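Local coordinates for pectate lyase (Erwinia chrysanthemi, PDB 1RU4), which cleaves pectate (polygalacturonate) by eliminative lyase chemistry, folded as a right-handed parallel beta-helix, at residues Asn139-Asn143 / Thr144-His148. Sequence-based numbering, arbitrary orientation.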
ATOM      1  N   ASN A 139       7.514  -3.521 -12.215  1.00  6.01           N
ATOM      2  CA  ASN A 139       8.275  -2.801 -11.203  1.00  6.35           C
ATOM      3  C   ASN A 139       7.927  -3.332  -9.817  1.00  6.31           C
ATOM      4  O   ASN A 139       6.819  -3.826  -9.590  1.00  6.96           O
ATOM      5  CB  ASN A 139       7.974  -1.301 -11.283  1.00  6.22           C
ATOM      6  CG  ASN A 139       8.372  -0.700 -12.617  1.00  7.40           C
ATOM      7  OD1 ASN A 139       9.546  -0.695 -12.982  1.00  6.76           O
ATOM      8  ND2 ASN A 139       7.391  -0.189 -13.349  1.00  4.89           N
ATOM      9  N   THR A 140       8.881  -3.245  -8.897  1.00  5.53           N
ATOM     10  CA  THR A 140       8.665  -3.716  -7.534  1.00  5.76           C
ATOM     11  C   THR A 140       9.059  -2.645  -6.529  1.00  5.44           C
ATOM     12  O   THR A 140      10.084  -1.983  -6.682  1.00  4.62           O
ATOM     13  CB  THR A 140       9.463  -5.004  -7.246  1.00  6.29           C
ATOM     14  OG1 THR A 140       9.096  -6.015  -8.193  1.00  7.97           O
ATOM     15  CG2 THR A 140       9.168  -5.513  -5.837  1.00  7.93           C
ATOM     16  N   PHE A 141       8.211  -2.464  -5.521  1.00  4.83           N
ATOM     17  CA  PHE A 141       8.454  -1.506  -4.449  1.00  4.69           C
ATOM     18  C   PHE A 141       8.379  -2.289  -3.148  1.00  5.41           C
ATOM     19  O   PHE A 141       7.290  -2.647  -2.696  1.00  5.87           O
ATOM     20  CB  PHE A 141       7.391  -0.396  -4.469  1.00  5.19           C
ATOM     21  CG  PHE A 141       7.328   0.361  -5.768  1.00  4.32           C
ATOM     22  CD1 PHE A 141       6.623  -0.153  -6.853  1.00  6.85           C
ATOM     23  CD2 PHE A 141       8.004   1.570  -5.920  1.00  6.52           C
ATOM     24  CE1 PHE A 141       6.596   0.523  -8.075  1.00  6.63           C
ATOM     25  CE2 PHE A 141       7.983   2.252  -7.137  1.00  5.87           C
ATOM     26  CZ  PHE A 141       7.278   1.724  -8.216  1.00  6.83           C
ATOM     27  N   GLU A 142       9.539  -2.585  -2.569  1.00  3.95           N
ATOM     28  CA  GLU A 142       9.606  -3.389  -1.353  1.00  4.12           C
ATOM     29  C   GLU A 142      10.121  -2.588  -0.165  1.00  3.83           C
ATOM     30  O   GLU A 142      11.162  -1.943  -0.250  1.00  3.92           O
ATOM     31  CB  GLU A 142      10.499  -4.622  -1.565  1.00  4.33           C
ATOM     32  CG  GLU A 142      10.590  -5.514  -0.324  1.00  5.01           C
ATOM     33  CD  GLU A 142      11.491  -6.731  -0.488  1.00  6.43           C
ATOM     34  OE1 GLU A 142      12.256  -6.808  -1.471  1.00  8.77           O
ATOM     35  OE2 GLU A 142      11.438  -7.619   0.388  1.00  8.33           O
ATOM     36  N   ASN A 143       9.398  -2.661   0.951  1.00  3.79           N
ATOM     37  CA  ASN A 143       9.769  -1.945   2.169  1.00  4.09           C
ATOM     38  C   ASN A 143      10.008  -0.465   1.860  1.00  4.76           C
ATOM     39  O   ASN A 143      11.043   0.107   2.215  1.00  5.09           O
ATOM     40  CB  ASN A 143      11.009  -2.584   2.811  1.00  5.99           C
ATOM     41  CG  ASN A 143      11.284  -2.053   4.210  1.00  6.62           C
ATOM     42  OD1 ASN A 143      10.376  -1.591   4.902  1.00  8.30           O
ATOM     43  ND2 ASN A 143      12.541  -2.126   4.633  1.00 10.97           N
ATOM     44  N   THR A 144       9.051   0.124   1.146  1.00  3.89           N
ATOM     45  CA  THR A 144       9.091   1.538   0.786  1.00  3.43           C
ATOM     46  C   THR A 144       7.974   2.291   1.509  1.00  4.13           C
ATOM     47  O   THR A 144       7.129   1.680   2.167  1.00  4.12           O
ATOM     48  CB  THR A 144       8.929   1.747  -0.745  1.00  3.92           C
ATOM     49  OG1 THR A 144       7.674   1.207  -1.184  1.00  5.28           O
ATOM     50  CG2 THR A 144      10.064   1.076  -1.503  1.00  4.33           C
ATOM     51  N   ALA A 145       7.984   3.617   1.403  1.00  3.73           N
ATOM     52  CA  ALA A 145       6.944   4.434   2.023  1.00  3.63           C
ATOM     53  C   ALA A 145       6.680   5.708   1.236  1.00  3.56           C
ATOM     54  O   ALA A 145       7.585   6.277   0.625  1.00  3.67           O
ATOM     55  CB  ALA A 145       7.307   4.768   3.466  1.00  4.83           C
ATOM     56  N   PHE A 146       5.423   6.142   1.252  1.00  4.34           N
ATOM     57  CA  PHE A 146       4.986   7.329   0.522  1.00  3.68           C
ATOM     58  C   PHE A 146       4.069   8.114   1.452  1.00  3.59           C
ATOM     59  O   PHE A 146       2.929   7.714   1.704  1.00  4.04           O
ATOM     60  CB  PHE A 146       4.251   6.901  -0.753  1.00  3.51           C
ATOM     61  CG  PHE A 146       5.016   5.892  -1.563  1.00  3.79           C
ATOM     62  CD1 PHE A 146       4.896   4.530  -1.288  1.00  3.67           C
ATOM     63  CD2 PHE A 146       5.931   6.302  -2.531  1.00  6.02           C
ATOM     64  CE1 PHE A 146       5.684   3.591  -1.955  1.00  6.01           C
ATOM     65  CE2 PHE A 146       6.726   5.371  -3.205  1.00  7.03           C
ATOM     66  CZ  PHE A 146       6.601   4.013  -2.915  1.00  6.92           C
ATOM     67  N   HIS A 147       4.578   9.227   1.971  1.00  2.89           N
ATOM     68  CA  HIS A 147       3.847   9.983   2.981  1.00  3.25           C
ATOM     69  C   HIS A 147       3.987  11.495   2.879  1.00  3.53           C
ATOM     70  O   HIS A 147       4.978  12.005   2.365  1.00  4.35           O
ATOM     71  CB  HIS A 147       4.274   9.520   4.377  1.00  4.08           C
ATOM     72  CG  HIS A 147       5.741   9.668   4.645  1.00  5.22           C
ATOM     73  ND1 HIS A 147       6.289  10.816   5.175  1.00  6.10           N
ATOM     74  CD2 HIS A 147       6.771   8.806   4.469  1.00  4.91           C
ATOM     75  CE1 HIS A 147       7.593  10.655   5.316  1.00  5.81           C
ATOM     76  NE2 HIS A 147       7.910   9.443   4.895  1.00  7.13           N
ATOM     77  N   HIS A 148       2.984  12.201   3.397  1.00  3.72           N
ATOM     78  CA  HIS A 148       2.965  13.663   3.402  1.00  4.03           C
ATOM     79  C   HIS A 148       3.157  14.272   2.009  1.00  4.11           C
ATOM     80  O   HIS A 148       3.877  15.261   1.850  1.00  4.74           O
ATOM     81  CB  HIS A 148       4.019  14.221   4.371  1.00  5.19           C
ATOM     82  CG  HIS A 148       3.848  13.769   5.790  1.00  5.53           C
ATOM     83  ND1 HIS A 148       4.497  12.665   6.303  1.00  6.23           N
ATOM     84  CD2 HIS A 148       3.117  14.281   6.808  1.00  6.44           C
ATOM     85  CE1 HIS A 148       4.172  12.517   7.576  1.00  7.72           C
ATOM     86  NE2 HIS A 148       3.335  13.484   7.906  1.00  7.92           N
TER
HETATM   87  O   HOH W   1       8.483   0.615   4.580  1.00 11.87           O
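Phe141, Thr144 and Phe146 pack against one another inside the bend where one coil of the parallel beta-helix passes from strand 140-142 to strand 145-147. The two phenyl groups suit this buried, apolar interior. Their side chains cross at about a right angle, and the Phe146 ring presents its edge, CZ lying 4.1 Å from Phe141 CD2. In both, CG stands anti to the carbonyl carbon (chi1 -58° in Phe141, -50° in Phe146), which lays each ring beside its own backbone N; the end of the Phe146 ring comes nearer to Phe141. Thr144 fills the corner between them, its OG1 3.7 Å from Phe141 CB; this buried hydroxyl is satisfied by a hydrogen bond with Ser168 OG, while its methyl CG2 rests 3.4 Å from Glu142 O. The turn itself hinges on Asn143, whose positive phi (52°) is a left-handed conformation that asparagine tolerates well. A water bridges the outer side of the bend, donating to Asn143 OD1 (2.9 Å) and to Thr144 O (3.0 Å). Along the helix axis the Phe141 ring lies nearly parallel to that of Phe119 on strand 117-120, and Phe146 touches Val124 of strand 122-125; across the interior, Val134 and Ala132 of strand 132-134 meet Phe141 and Phe146 respectively.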